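PDB 5M45: acetone carboxylase alpha subunit from Xanthobacter autotrophicus Py2, which forms one subunit of a six-chain enzyme assembly and belongs to the hydantoinase B/oxoprolinase family, with manganese bound in its fold. Local coordinates for residues 524-529 against 610-615; 444-449 against 494-499; 532-537 against 616-621. All blocks are in the same frame, centred on the assembly; numbering follows the deposited sequence.

Overall arrangement
From the N terminus, the loop 444-449 links strands 440-442 and 450-454. Contact 2 closes the first loop by bringing 494-499 back against this loop. The chain then runs through strand 497-504 into its antiparallel neighbour 520-526. There contact 1 opens at 524-529, and contact 3 opens soon after at 532-537. Their partners, 610-615 and 616-621, follow in the same order, so the two contacts cross, while contact 2 is complete before either begins. Contacts 1 and 3 tie a four-stranded sheet holding 532-535 and 610-612 to a five-stranded sheet holding 520-526 and 617-621. Contact 2 sets the hairpin turn of the former against the residues leading into strand 497-504 of the latter.

Contact 1. Residues 524-529 against 610-615; sequences RMVWNA and EMFSDY
D614 grips the loop after strand 520-526 with both carboxylate oxygens. OD1 accepts from A529 N at 3.1 Å through its syn lone pair. OD2 accepts from N528 N at 3.0 Å, with the donor also on the syn side but tilted out of the carboxylate plane. Two successive backbone N-H groups are thus held by one side chain. Next to this, Y615 N donates to V526 O at 3.0 Å, and the bond is almost straight at 175°. The side chain of V526 lies against S613, with CB 3.4 Å from S613 O.

The Y615 ring meets two side chains. W527 turns the edge of its six-membered ring toward the Y615 face, in an offset edge-to-face pair with planes at 82°. W527 CZ3 lies 3.6 Å from Y615 CZ. M525 runs alongside in a Met-aromatic contact, approaching the ring obliquely, and its SD is 3.8 Å from Y615 CD1. The bend at chi3 keeps its CE close to CD1 and CE1 of the same ring.

Two waters extend the grip. Water 1 bridges D614 OD2 and A529 O. Water 2 joins A529 O to D614 N. Further out, helix 567-573 packs on Y615 through L567, K568 and I571. W527 NE1 bonds to an acidic side chain of another protein's chain.

V526 N pairs with D616, while V526 O takes Y615 N. With the positive phi of Y615 (82°), this fits a G1-type beta bulge where 610-615 enters the five-stranded sheet.

Contact 2. Residues 444-449 against 494-499; sequences FNQYDE and AEPLVY
N445 and Q446 face P496 from a type I beta turn, N445 to D448, which joins antiparallel strands 440-442 and 450-454. F444 leads into it, and its backbone pairs with K530.

N445 CA lies 4.1 Å from P496 CB. Its own side chain serves the turn. OD1 accepts from Y447 N at 2.9 Å, an Asx turn, and from E449 N at 3.3 Å. The two donors come from opposite faces of the amide plane, which should hold the amide in place.

Q446 makes the polar contact. CG sits between the backbone N and the carbonyl carbon (chi1 59°), and the chain bends at chi2. This brings the amide over the E495-P496 peptide bond. NE2 donates to E495 O at 3.2 Å, from well above the carbonyl plane. The same carbonyl takes a weak bond from L497 N, across an inverse gamma turn centred on P496. Q446 OE1 rests 3.5 Å from P496 CB.

Y447 lies beside this chain. Its OH is hydrogen-bonded to L493 O, and Q446 CG stands 3.8 Å above the plane of the Y447 ring, over its centre.

Contact 3. Residues 532-537 against 616-621; sequences WTMFFM and DLYLNY
Y618 reaches from strand 617-621 of the five-stranded sheet to M534 and F535 at the end of strand 532-535, in the neighbouring four-stranded sheet, and to F536 just after it. The buried contact packs the two sheets through an offset aromatic stack and a Met-aromatic contact. The closest CA atoms across it are 8.6 Å apart, so side chains fill the gap.

From CB of Y618, CG lies anti to the backbone N (chi1 -178°), and the ring extends toward 532-537. At CG the ring is already enclosed. The CE methyl of M534 lies over one face and the F536 ring over the other. On the first side, M534 CE makes a CH-pi contact and comes 3.6 Å from Y618 CD2. M534 bends at chi3 (68°), which brings this methyl over the ring while SD stays oblique to it. W532 NE1 gives that SD a weak hydrogen bond.

On the second side, the F536 and Y618 rings form an offset stack. Their planes are 3° apart and their centroids 4.0 Å. The offset places Y618 CE2 over the rim of the F536 ring, 3.5 Å from CZ. It also places Y618 CZ 3.5 Å from F536 CE2.

At the tip, Y618 OH donates to F535 O at 2.7 Å, from above the carbonyl plane. N437 ND2 is a second partner of this buried hydroxyl, which also lies over the F536 face. R559 and A561 of strand 559-563 pack on F536. The edge of the F536 ring points to the next backbone carbonyl of 616-621, with CE2 3.5 Å from L619 O.

Contact 1. Residues 524-529 against 610-615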
loop_
_atom_site.group_PDB
_atom_site.type_symbol
_atom_site.label_atom_id
_atom_site.label_comp_id
_atom_site.label_asym_id
_atom_site.label_seq_id
_atom_site.Cartn_x
_atom_site.Cartn_y
_atom_site.Cartn_z
ATOM N N ARG A 524 -9.661 23.279 -20.824
ATOM C CA ARG A 524 -9.022 22.090 -21.423
ATOM C C ARG A 524 -10.009 21.259 -22.255
ATOM O O ARG A 524 -11.177 21.094 -21.866
ATOM C CB ARG A 524 -8.431 21.182 -20.360
ATOM C CG ARG A 524 -7.685 21.892 -19.220
ATOM C CD ARG A 524 -6.607 22.868 -19.668
ATOM N NE ARG A 524 -5.796 23.165 -18.501
ATOM C CZ ARG A 524 -4.771 22.436 -18.047
ATOM N NH1 ARG A 524 -4.329 21.375 -18.687
ATOM N NH2 ARG A 524 -4.179 22.788 -16.905
ATOM N N MET A 525 -9.507 20.723 -23.357
ATOM C CA MET A 525 -10.211 19.722 -24.158
ATOM C C MET A 525 -9.426 18.419 -24.082
ATOM O O MET A 525 -8.217 18.407 -24.296
ATOM C CB MET A 525 -10.355 20.162 -25.617
ATOM C CG MET A 525 -11.310 19.270 -26.420
ATOM S SD MET A 525 -11.729 19.804 -28.127
ATOM C CE MET A 525 -10.207 19.322 -28.932
ATOM N N VAL A 526 -10.112 17.313 -23.801
ATOM C CA VAL A 526 -9.460 15.980 -23.772
ATOM C C VAL A 526 -9.001 15.606 -25.196
ATOM O O VAL A 526 -9.746 15.767 -26.173
ATOM C CB VAL A 526 -10.404 14.935 -23.161
ATOM C CG1 VAL A 526 -9.758 13.553 -23.121
ATOM C CG2 VAL A 526 -10.801 15.332 -21.723
ATOM N N TRP A 527 -7.765 15.114 -25.322
ATOM C CA TRP A 527 -7.163 14.868 -26.627
ATOM C C TRP A 527 -6.026 13.808 -26.585
ATOM O O TRP A 527 -5.012 13.997 -25.891
ATOM C CB TRP A 527 -6.623 16.191 -27.203
ATOM C CG TRP A 527 -5.989 16.015 -28.548
ATOM C CD1 TRP A 527 -4.646 15.994 -28.853
ATOM C CD2 TRP A 527 -6.685 15.770 -29.762
ATOM N NE1 TRP A 527 -4.479 15.759 -30.202
ATOM C CE2 TRP A 527 -5.713 15.604 -30.779
ATOM C CE3 TRP A 527 -8.040 15.621 -30.079
ATOM C CZ2 TRP A 527 -6.060 15.358 -32.109
ATOM C CZ3 TRP A 527 -8.396 15.383 -31.400
ATOM C CH2 TRP A 527 -7.399 15.213 -32.404
ATOM N N ASN A 528 -6.177 12.756 -27.401
ATOM C CA ASN A 528 -5.245 11.621 -27.453
ATOM C C ASN A 528 -5.186 10.829 -26.109
ATOM O O ASN A 528 -4.143 10.235 -25.772
ATOM C CB ASN A 528 -3.863 12.093 -27.934
ATOM C CG ASN A 528 -3.108 11.043 -28.751
ATOM O OD1 ASN A 528 -3.554 9.933 -28.939
ATOM N ND2 ASN A 528 -1.919 11.415 -29.232
ATOM N N ALA A 529 -6.277 10.849 -25.357
ATOM C CA ALA A 529 -6.453 10.022 -24.143
ATOM C C ALA A 529 -7.307 8.780 -24.460
ATOM O O ALA A 529 -8.174 8.821 -25.358
ATOM C CB ALA A 529 -7.150 10.834 -23.038
ATOM N N GLU A 610 -14.669 10.482 -12.791
ATOM C CA GLU A 610 -15.777 10.296 -13.743
ATOM C C GLU A 610 -15.187 10.106 -15.154
ATOM O O GLU A 610 -14.166 10.712 -15.485
ATOM C CB GLU A 610 -16.697 11.543 -13.615
ATOM C CG GLU A 610 -17.629 11.909 -14.740
ATOM C CD GLU A 610 -18.510 13.105 -14.371
ATOM O OE1 GLU A 610 -18.373 14.219 -14.976
ATOM O OE2 GLU A 610 -19.328 12.960 -13.416
ATOM N N MET A 611 -15.821 9.253 -15.963
ATOM C CA MET A 611 -15.362 8.977 -17.346
ATOM C C MET A 611 -15.388 10.265 -18.205
ATOM O O MET A 611 -16.385 11.002 -18.193
ATOM C CB MET A 611 -16.208 7.880 -17.999
ATOM C CG MET A 611 -16.031 6.504 -17.353
ATOM S SD MET A 611 -17.146 5.259 -17.964
ATOM C CE MET A 611 -18.603 5.664 -17.044
ATOM N N PHE A 612 -14.289 10.542 -18.892
ATOM C CA PHE A 612 -14.211 11.581 -19.925
ATOM C C PHE A 612 -13.657 10.939 -21.224
ATOM O O PHE A 612 -12.827 9.982 -21.188
ATOM C CB PHE A 612 -13.260 12.748 -19.539
ATOM C CG PHE A 612 -13.825 13.774 -18.575
ATOM C CD1 PHE A 612 -14.091 13.439 -17.237
ATOM C CD2 PHE A 612 -13.968 15.103 -18.955
ATOM C CE1 PHE A 612 -14.572 14.380 -16.350
ATOM C CE2 PHE A 612 -14.463 16.061 -18.057
ATOM C CZ PHE A 612 -14.771 15.701 -16.758
ATOM N N SER A 613 -14.049 11.500 -22.364
ATOM C CA SER A 613 -13.533 11.096 -23.680
ATOM C C SER A 613 -12.974 12.279 -24.443
ATOM O O SER A 613 -13.306 13.425 -24.151
ATOM C CB SER A 613 -14.637 10.537 -24.561
ATOM O OG SER A 613 -15.348 9.536 -23.873
ATOM N N ASP A 614 -12.214 11.972 -25.506
ATOM C CA ASP A 614 -11.717 13.001 -26.414
ATOM C C ASP A 614 -12.866 13.917 -26.869
ATOM O O ASP A 614 -13.985 13.445 -27.153
ATOM C CB ASP A 614 -11.011 12.410 -27.637
ATOM C CG ASP A 614 -9.549 12.016 -27.382
ATOM O OD1 ASP A 614 -9.103 11.917 -26.199
ATOM O OD2 ASP A 614 -8.829 11.756 -28.414
ATOM N N TYR A 615 -12.555 15.221 -26.894
ATOM C CA TYR A 615 -13.445 16.346 -27.226
ATOM C C TYR A 615 -14.355 16.841 -26.061
ATOM O O TYR A 615 -15.052 17.840 -26.218
ATOM C CB TYR A 615 -14.252 16.113 -28.530
ATOM C CG TYR A 615 -13.387 15.946 -29.767
ATOM C CD1 TYR A 615 -12.943 17.039 -30.476
ATOM C CD2 TYR A 615 -13.092 14.672 -30.280
ATOM C CE1 TYR A 615 -12.208 16.909 -31.642
ATOM C CE2 TYR A 615 -12.348 14.499 -31.447
ATOM C CZ TYR A 615 -11.906 15.637 -32.126
ATOM O OH TYR A 615 -11.165 15.545 -33.284
HETATM O O HOH W 1 -7.852 9.328 -28.078
HETATM O O HOH W 2 -10.820 9.343 -25.087
#

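Contact 2. Residues 444-449 against 494-499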
loop_
_atom_site.group_PDB
_atom_site.type_symbol
_atom_site.label_atom_id
_atom_site.label_comp_id
_atom_site.label_asym_id
_atom_site.label_seq_id
_atom_site.Cartn_x
_atom_site.Cartn_y
_atom_site.Cartn_z
ATOM N N PHE A 444 -5.038 5.961 -19.848
ATOM C CA PHE A 444 -3.960 5.930 -20.874
ATOM C C PHE A 444 -3.713 7.292 -21.519
ATOM O O PHE A 444 -4.650 8.002 -21.904
ATOM C CB PHE A 444 -4.227 4.877 -21.965
ATOM C CG PHE A 444 -3.761 3.489 -21.575
ATOM C CD1 PHE A 444 -4.462 2.766 -20.668
ATOM C CD2 PHE A 444 -2.608 2.940 -22.099
ATOM C CE1 PHE A 444 -4.020 1.494 -20.272
ATOM C CE2 PHE A 444 -2.160 1.698 -21.717
ATOM C CZ PHE A 444 -2.864 0.965 -20.795
ATOM N N ASN A 445 -2.428 7.656 -21.639
ATOM C CA ASN A 445 -2.046 8.966 -22.178
ATOM C C ASN A 445 -1.681 8.898 -23.689
ATOM O O ASN A 445 -1.914 7.886 -24.388
ATOM C CB ASN A 445 -0.946 9.575 -21.308
ATOM C CG ASN A 445 0.381 8.833 -21.435
ATOM O OD1 ASN A 445 0.558 7.927 -22.296
ATOM N ND2 ASN A 445 1.327 9.172 -20.539
ATOM N N GLN A 446 -1.131 9.987 -24.203
ATOM C CA GLN A 446 -0.757 10.088 -25.628
ATOM C C GLN A 446 0.394 9.151 -26.050
ATOM O O GLN A 446 0.634 8.966 -27.242
ATOM C CB GLN A 446 -0.426 11.542 -26.020
ATOM C CG GLN A 446 0.697 12.230 -25.263
ATOM C CD GLN A 446 0.260 13.038 -24.052
ATOM O OE1 GLN A 446 -0.504 12.549 -23.204
ATOM N NE2 GLN A 446 0.736 14.270 -23.950
ATOM N N TYR A 447 1.139 8.627 -25.090
ATOM C CA TYR A 447 2.223 7.666 -25.351
ATOM C C TYR A 447 1.753 6.221 -25.136
ATOM O O TYR A 447 2.582 5.317 -25.095
ATOM C CB TYR A 447 3.440 7.980 -24.434
ATOM C CG TYR A 447 3.806 9.469 -24.375
ATOM C CD1 TYR A 447 4.298 10.139 -25.495
ATOM C CD2 TYR A 447 3.613 10.213 -23.195
ATOM C CE1 TYR A 447 4.617 11.480 -25.456
ATOM C CE2 TYR A 447 3.918 11.585 -23.151
ATOM C CZ TYR A 447 4.420 12.219 -24.280
ATOM O OH TYR A 447 4.726 13.575 -24.246
ATOM N N ASP A 448 0.443 6.005 -24.972
ATOM C CA ASP A 448 -0.131 4.661 -24.728
ATOM C C ASP A 448 0.454 3.937 -23.495
ATOM O O ASP A 448 0.729 2.748 -23.529
ATOM C CB ASP A 448 -0.033 3.795 -26.002
ATOM C CG ASP A 448 -0.799 4.398 -27.198
ATOM O OD1 ASP A 448 -1.825 5.094 -27.053
ATOM O OD2 ASP A 448 -0.359 4.169 -28.334
ATOM N N GLU A 449 0.607 4.676 -22.410
ATOM C CA GLU A 449 1.057 4.165 -21.110
ATOM C C GLU A 449 0.055 4.541 -20.019
ATOM O O GLU A 449 -0.670 5.520 -20.127
ATOM C CB GLU A 449 2.409 4.764 -20.726
ATOM C CG GLU A 449 3.527 4.273 -21.634
ATOM C CD GLU A 449 4.944 4.607 -21.127
ATOM O OE1 GLU A 449 5.896 3.845 -21.552
ATOM O OE2 GLU A 449 5.080 5.588 -20.346
ATOM N N ALA A 494 2.919 16.375 -20.718
ATOM C CA ALA A 494 2.668 15.558 -19.529
ATOM C C ALA A 494 1.189 15.234 -19.263
ATOM O O ALA A 494 0.903 14.595 -18.221
ATOM C CB ALA A 494 3.267 16.267 -18.312
ATOM N N GLU A 495 0.274 15.640 -20.149
ATOM C CA GLU A 495 -1.191 15.421 -19.976
ATOM C C GLU A 495 -1.815 15.199 -21.358
ATOM O O GLU A 495 -1.472 15.941 -22.272
ATOM C CB GLU A 495 -1.874 16.665 -19.339
ATOM C CG GLU A 495 -1.240 17.220 -18.060
ATOM C CD GLU A 495 -1.727 18.617 -17.640
ATOM O OE1 GLU A 495 -1.548 19.013 -16.454
ATOM O OE2 GLU A 495 -2.269 19.364 -18.506
ATOM N N PRO A 496 -2.771 14.253 -21.507
ATOM C CA PRO A 496 -3.492 14.063 -22.784
ATOM C C PRO A 496 -4.673 15.038 -22.888
ATOM O O PRO A 496 -5.837 14.631 -22.943
ATOM C CB PRO A 496 -3.937 12.601 -22.706
ATOM C CG PRO A 496 -4.228 12.418 -21.253
ATOM C CD PRO A 496 -3.170 13.228 -20.523
ATOM N N LEU A 497 -4.324 16.331 -22.928
ATOM C CA LEU A 497 -5.249 17.461 -22.887
ATOM C C LEU A 497 -4.635 18.584 -23.744
ATOM O O LEU A 497 -3.405 18.711 -23.797
ATOM C CB LEU A 497 -5.415 18.013 -21.436
ATOM C CG LEU A 497 -5.839 17.033 -20.322
ATOM C CD1 LEU A 497 -5.712 17.715 -18.958
ATOM C CD2 LEU A 497 -7.254 16.558 -20.525
ATOM N N VAL A 498 -5.481 19.409 -24.373
ATOM C CA VAL A 498 -5.029 20.625 -25.047
ATOM C C VAL A 498 -5.738 21.871 -24.541
ATOM O O VAL A 498 -6.910 21.841 -24.196
ATOM C CB VAL A 498 -5.172 20.560 -26.593
ATOM C CG1 VAL A 498 -4.255 19.470 -27.159
ATOM C CG2 VAL A 498 -6.600 20.312 -27.028
ATOM N N TYR A 499 -4.982 22.976 -24.483
ATOM C CA TYR A 499 -5.504 24.277 -24.088
ATOM C C TYR A 499 -6.383 24.938 -25.150
ATOM O O TYR A 499 -5.967 25.118 -26.290
ATOM C CB TYR A 499 -4.362 25.227 -23.730
ATOM C CG TYR A 499 -3.691 24.959 -22.400
ATOM C CD1 TYR A 499 -2.661 24.039 -22.292
ATOM C CD2 TYR A 499 -4.083 25.649 -21.259
ATOM C CE1 TYR A 499 -2.050 23.779 -21.075
ATOM C CE2 TYR A 499 -3.512 25.397 -20.041
ATOM C CZ TYR A 499 -2.471 24.455 -19.946
ATOM O OH TYR A 499 -1.851 24.211 -18.745
#

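Contact 3. Residues 532-537 against 616-621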
loop_
_atom_site.group_PDB
_atom_site.type_symbol
_atom_site.label_atom_id
_atom_site.label_comp_id
_atom_site.label_asym_id
_atom_site.label_seq_id
_atom_site.Cartn_x
_atom_site.Cartn_y
_atom_site.Cartn_z
ATOM N N TRP A 532 -10.100 7.122 -20.043
ATOM C CA TRP A 532 -9.694 8.272 -19.266
ATOM C C TRP A 532 -10.789 8.692 -18.228
ATOM O O TRP A 532 -12.006 8.544 -18.497
ATOM C CB TRP A 532 -9.362 9.438 -20.234
ATOM C CG TRP A 532 -8.623 10.592 -19.584
ATOM C CD1 TRP A 532 -9.098 11.838 -19.332
ATOM C CD2 TRP A 532 -7.270 10.572 -19.109
ATOM N NE1 TRP A 532 -8.143 12.585 -18.726
ATOM C CE2 TRP A 532 -7.002 11.834 -18.579
ATOM C CE3 TRP A 532 -6.257 9.611 -19.115
ATOM C CZ2 TRP A 532 -5.773 12.160 -18.017
ATOM C CZ3 TRP A 532 -5.029 9.931 -18.559
ATOM C CH2 TRP A 532 -4.800 11.212 -18.021
ATOM N N THR A 533 -10.333 9.183 -17.067
ATOM C CA THR A 533 -11.213 9.778 -16.015
ATOM C C THR A 533 -10.619 11.095 -15.489
ATOM O O THR A 533 -9.410 11.309 -15.597
ATOM C CB THR A 533 -11.414 8.864 -14.791
ATOM O OG1 THR A 533 -10.143 8.590 -14.183
ATOM C CG2 THR A 533 -12.110 7.573 -15.200
ATOM N N MET A 534 -11.479 11.993 -14.972
ATOM C CA MET A 534 -11.033 13.222 -14.302
ATOM C C MET A 534 -11.932 13.564 -13.102
ATOM O O MET A 534 -13.057 13.070 -12.986
ATOM C CB MET A 534 -10.977 14.417 -15.279
ATOM C CG MET A 534 -10.204 14.150 -16.580
ATOM S SD MET A 534 -10.001 15.556 -17.692
ATOM C CE MET A 534 -8.902 16.616 -16.731
ATOM N N PHE A 535 -11.436 14.420 -12.223
ATOM C CA PHE A 535 -12.193 14.912 -11.069
ATOM C C PHE A 535 -11.682 16.293 -10.614
ATOM O O PHE A 535 -10.650 16.782 -11.090
ATOM C CB PHE A 535 -12.244 13.882 -9.926
ATOM C CG PHE A 535 -10.889 13.515 -9.311
ATOM C CD1 PHE A 535 -10.067 12.539 -9.904
ATOM C CD2 PHE A 535 -10.469 14.099 -8.112
ATOM C CE1 PHE A 535 -8.852 12.173 -9.335
ATOM C CE2 PHE A 535 -9.258 13.743 -7.537
ATOM C CZ PHE A 535 -8.454 12.793 -8.138
ATOM N N PHE A 536 -12.491 16.925 -9.767
ATOM C CA PHE A 536 -12.245 18.274 -9.226
ATOM C C PHE A 536 -11.946 18.208 -7.727
ATOM O O PHE A 536 -12.505 17.356 -7.011
ATOM C CB PHE A 536 -13.522 19.164 -9.429
ATOM C CG PHE A 536 -13.847 19.483 -10.870
ATOM C CD1 PHE A 536 -14.609 18.621 -11.639
ATOM C CD2 PHE A 536 -13.422 20.658 -11.448
ATOM C CE1 PHE A 536 -14.927 18.905 -12.979
ATOM C CE2 PHE A 536 -13.728 20.961 -12.784
ATOM C CZ PHE A 536 -14.475 20.066 -13.564
ATOM N N MET A 537 -11.106 19.109 -7.238
ATOM C CA MET A 537 -10.781 19.213 -5.799
ATOM C C MET A 537 -10.394 20.650 -5.418
ATOM O O MET A 537 -9.368 21.157 -5.846
ATOM C CB MET A 537 -9.632 18.250 -5.414
ATOM C CG MET A 537 -9.319 18.178 -3.907
ATOM S SD MET A 537 -10.721 17.781 -2.844
ATOM C CE MET A 537 -10.945 19.218 -1.782
ATOM N N ASP A 616 -14.318 16.177 -24.912
ATOM C CA ASP A 616 -14.946 16.684 -23.674
ATOM C C ASP A 616 -14.148 17.873 -23.097
ATOM O O ASP A 616 -12.935 18.039 -23.398
ATOM C CB ASP A 616 -15.092 15.577 -22.610
ATOM C CG ASP A 616 -16.137 14.506 -22.958
ATOM O OD1 ASP A 616 -16.860 14.603 -23.979
ATOM O OD2 ASP A 616 -16.250 13.529 -22.151
ATOM N N LEU A 617 -14.833 18.699 -22.283
ATOM C CA LEU A 617 -14.253 19.929 -21.722
ATOM C C LEU A 617 -14.195 19.905 -20.206
ATOM O O LEU A 617 -15.074 19.348 -19.564
ATOM C CB LEU A 617 -15.067 21.146 -22.151
ATOM C CG LEU A 617 -15.136 21.483 -23.642
ATOM C CD1 LEU A 617 -16.059 22.676 -23.855
ATOM C CD2 LEU A 617 -13.764 21.746 -24.244
ATOM N N TYR A 618 -13.160 20.540 -19.661
ATOM C CA TYR A 618 -12.932 20.683 -18.203
ATOM C C TYR A 618 -12.394 22.097 -17.955
ATOM O O TYR A 618 -11.406 22.500 -18.598
ATOM C CB TYR A 618 -11.905 19.612 -17.759
ATOM C CG TYR A 618 -11.536 19.519 -16.269
ATOM C CD1 TYR A 618 -10.807 20.533 -15.616
ATOM C CD2 TYR A 618 -11.853 18.365 -15.518
ATOM C CE1 TYR A 618 -10.455 20.432 -14.279
ATOM C CE2 TYR A 618 -11.504 18.265 -14.177
ATOM C CZ TYR A 618 -10.793 19.295 -13.561
ATOM O OH TYR A 618 -10.410 19.204 -12.220
ATOM N N LEU A 619 -13.047 22.851 -17.041
ATOM C CA LEU A 619 -12.561 24.199 -16.629
ATOM C C LEU A 619 -11.697 24.108 -15.371
ATOM O O LEU A 619 -12.194 23.697 -14.336
ATOM C CB LEU A 619 -13.735 25.168 -16.396
ATOM C CG LEU A 619 -13.368 26.588 -15.939
ATOM C CD1 LEU A 619 -12.656 27.328 -17.052
ATOM C CD2 LEU A 619 -14.596 27.392 -15.496
ATOM N N ASN A 620 -10.426 24.491 -15.462
ATOM C CA ASN A 620 -9.529 24.645 -14.301
ATOM C C ASN A 620 -9.529 26.095 -13.798
ATOM O O ASN A 620 -9.074 27.009 -14.503
ATOM C CB ASN A 620 -8.081 24.226 -14.656
ATOM C CG ASN A 620 -7.295 23.728 -13.443
ATOM O OD1 ASN A 620 -7.868 23.202 -12.515
ATOM N ND2 ASN A 620 -5.971 23.902 -13.461
ATOM N N TYR A 621 -10.052 26.320 -12.596
ATOM C CA TYR A 621 -10.245 27.677 -12.026
ATOM C C TYR A 621 -9.373 27.812 -10.768
ATOM O O TYR A 621 -9.582 27.095 -9.764
ATOM C CB TYR A 621 -11.773 27.899 -11.751
ATOM C CG TYR A 621 -12.205 28.978 -10.734
ATOM C CD1 TYR A 621 -11.425 30.110 -10.443
ATOM C CD2 TYR A 621 -13.452 28.872 -10.094
ATOM C CE1 TYR A 621 -11.844 31.070 -9.503
ATOM C CE2 TYR A 621 -13.884 29.843 -9.164
ATOM C CZ TYR A 621 -13.065 30.917 -8.864
ATOM O OH TYR A 621 -13.490 31.836 -7.927
#